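Restriction endonuclease S subunits (Thermoanaerobacter tengcongensis, PDB 3OKG) is the specificity subunit of a type I methyltransferase, acting together with M polypeptides and probably binding DNA through its two target-recognition domains. Local coordinates at residues 216-221 and 359-364. Numbering follows the deposited sequence.
Sequences VFPHPG and FIPLPP
Pro-361 meets the residues at and just beyond the end of the long helix 174-216 chiefly through CG of its ring, an example of one methylene of a rigid ring serving several neighbours. This CG lies 4.2 Å from CD1 of Phe-217, arriving at the edge of the aromatic ring and near its plane, while the two side chains run at about a right angle to each other. The same CG sits 4.1 Å from CD of Pro-218 and 3.9 Å from the carbonyl O of Val-216, so one methylene touches three consecutive residues. Two positions along, Pro-220 takes up the contact: its CG rests 3.8 Å from CB of Phe-359, whose ring then turns away from the loop. The spacing follows from the extended strand 359-362, in which the CB atoms of Pro-361 and Phe-359 point toward the loop and that of Ile-360, between them, points away.

Phe-217 is the first residue to leave helical geometry. Its CG lies anti to the carbonyl carbon (chi1 -61°), which brings the end of the side chain nearer the strand than the direction of CB suggests and offers CD1 to Pro-361. The ring carries CG2 of Val-216 over the centre of one face, 3.6 Å above the plane, and makes edge-to-face contacts with Trp-326 and Tyr-330 of helix 324-333. Those two residues also hold the strand, since Tyr-330 OH hydrogen-bonds to Phe-359 O and Trp-326 NE1 to Pro-361 O. Ile-360 and Leu-362 make backbone hydrogen bonds to Val-231 and Arg-229 of the antiparallel strand 229-232.

The contact thus joins the exit of the helix that spans the two halves of the molecule to the second specificity domain. Between the two segments the attachment is apolar, resting on van der Waals packing of proline ring carbons against Phe-217 and the CB of Phe-359, while polar bonding of the strand is directed to other neighbours.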
loop_
_atom_site.group_PDB
_atom_site.type_symbol
_atom_site.label_atom_id
_atom_site.label_comp_id
_atom_site.label_asym_id
_atom_site.label_seq_id
_atom_site.Cartn_x
_atom_site.Cartn_y
_atom_site.Cartn_z
ATOM N N VAL A 216 8.381 22.893 21.175
ATOM C CA VAL A 216 8.326 22.551 22.598
ATOM C C VAL A 216 9.684 22.094 23.109
ATOM O O VAL A 216 9.934 22.107 24.322
ATOM C CB VAL A 216 7.256 21.476 22.930
ATOM C CG1 VAL A 216 5.866 21.953 22.542
ATOM C CG2 VAL A 216 7.592 20.172 22.250
ATOM N N PHE A 217 10.535 21.649 22.190
ATOM C CA PHE A 217 11.860 21.149 22.534
ATOM C C PHE A 217 12.920 22.038 21.904
ATOM O O PHE A 217 13.408 21.765 20.808
ATOM C CB PHE A 217 12.030 19.705 22.061
ATOM C CG PHE A 217 11.051 18.746 22.675
ATOM C CD1 PHE A 217 10.789 18.779 24.034
ATOM C CD2 PHE A 217 10.393 17.810 21.893
ATOM C CE1 PHE A 217 9.889 17.898 24.602
ATOM C CE2 PHE A 217 9.493 16.927 22.456
ATOM C CZ PHE A 217 9.239 16.971 23.813
ATOM N N PRO A 218 13.264 23.110 22.608
ATOM C CA PRO A 218 14.202 24.114 22.088
ATOM C C PRO A 218 15.598 23.654 22.558
ATOM O O PRO A 218 15.706 22.726 23.344
ATOM C CB PRO A 218 13.834 25.426 22.781
ATOM C CG PRO A 218 12.668 25.165 23.651
ATOM C CD PRO A 218 12.345 23.707 23.639
ATOM N N HIS A 219 16.655 24.295 22.072
ATOM C CA HIS A 219 18.013 23.922 22.466
ATOM C C HIS A 219 18.228 24.321 23.920
ATOM O O HIS A 219 17.639 25.296 24.388
ATOM C CB HIS A 219 19.027 24.618 21.561
ATOM C CG HIS A 219 20.450 24.307 21.892
ATOM N ND1 HIS A 219 21.085 23.167 21.444
ATOM C CD2 HIS A 219 21.368 24.990 22.620
ATOM C CE1 HIS A 219 22.331 23.159 21.885
ATOM N NE2 HIS A 219 22.528 24.255 22.600
ATOM N N PRO A 220 19.014 23.523 24.673
ATOM C CA PRO A 220 19.215 23.880 26.086
ATOM C C PRO A 220 19.642 25.337 26.252
ATOM O O PRO A 220 20.514 25.797 25.523
ATOM C CB PRO A 220 20.350 22.940 26.520
ATOM C CG PRO A 220 20.182 21.721 25.634
ATOM C CD PRO A 220 19.670 22.253 24.309
ATOM N N GLY A 221 19.050 26.036 27.208
ATOM C CA GLY A 221 19.382 27.433 27.431
ATOM C C GLY A 221 18.417 28.383 26.745
ATOM O O GLY A 221 18.251 29.536 27.175
ATOM N N PHE A 359 20.237 17.575 28.827
ATOM C CA PHE A 359 19.263 18.566 29.297
ATOM C C PHE A 359 17.878 18.354 28.670
ATOM O O PHE A 359 17.791 18.036 27.498
ATOM C CB PHE A 359 19.735 19.994 29.004
ATOM C CG PHE A 359 20.518 20.595 30.132
ATOM C CD1 PHE A 359 19.859 21.108 31.252
ATOM C CD2 PHE A 359 21.902 20.592 30.100
ATOM C CE1 PHE A 359 20.577 21.646 32.319
ATOM C CE2 PHE A 359 22.628 21.124 31.153
ATOM C CZ PHE A 359 21.958 21.651 32.268
ATOM N N ILE A 360 16.821 18.557 29.455
ATOM C CA ILE A 360 15.447 18.458 28.961
ATOM C C ILE A 360 14.644 19.608 29.548
ATOM O O ILE A 360 14.806 19.937 30.730
ATOM C CB ILE A 360 14.814 17.067 29.354
ATOM C CG1 ILE A 360 13.381 16.898 28.799
ATOM C CG2 ILE A 360 14.828 16.850 30.893
ATOM C CD1 ILE A 360 12.799 15.466 29.083
ATOM N N PRO A 361 13.771 20.239 28.735
ATOM C CA PRO A 361 12.980 21.318 29.324
ATOM C C PRO A 361 11.858 20.677 30.122
ATOM O O PRO A 361 11.247 19.697 29.704
ATOM C CB PRO A 361 12.389 22.053 28.103
ATOM C CG PRO A 361 12.671 21.154 26.876
ATOM C CD PRO A 361 13.336 19.887 27.372
ATOM N N LEU A 362 11.571 21.226 31.278
ATOM C CA LEU A 362 10.663 20.575 32.179
ATOM C C LEU A 362 9.564 21.503 32.637
ATOM O O LEU A 362 9.775 22.299 33.570
ATOM C CB LEU A 362 11.429 19.997 33.399
ATOM C CG LEU A 362 10.583 19.064 34.277
ATOM C CD1 LEU A 362 10.470 17.651 33.629
ATOM C CD2 LEU A 362 11.155 18.965 35.693
ATOM N N PRO A 363 8.383 21.405 31.986
ATOM C CA PRO A 363 7.186 22.116 32.424
ATOM C C PRO A 363 6.652 21.502 33.699
ATOM O O PRO A 363 7.044 20.384 34.050
ATOM C CB PRO A 363 6.161 21.836 31.296
ATOM C CG PRO A 363 6.966 21.275 30.139
ATOM C CD PRO A 363 8.110 20.554 30.812
ATOM N N PRO A 364 5.736 22.205 34.372
ATOM C CA PRO A 364 4.959 21.571 35.433
ATOM C C PRO A 364 4.193 20.377 34.845
ATOM O O PRO A 364 3.910 20.338 33.647
ATOM C CB PRO A 364 3.985 22.666 35.870
ATOM C CG PRO A 364 4.590 23.955 35.393
ATOM C CD PRO A 364 5.396 23.627 34.179
#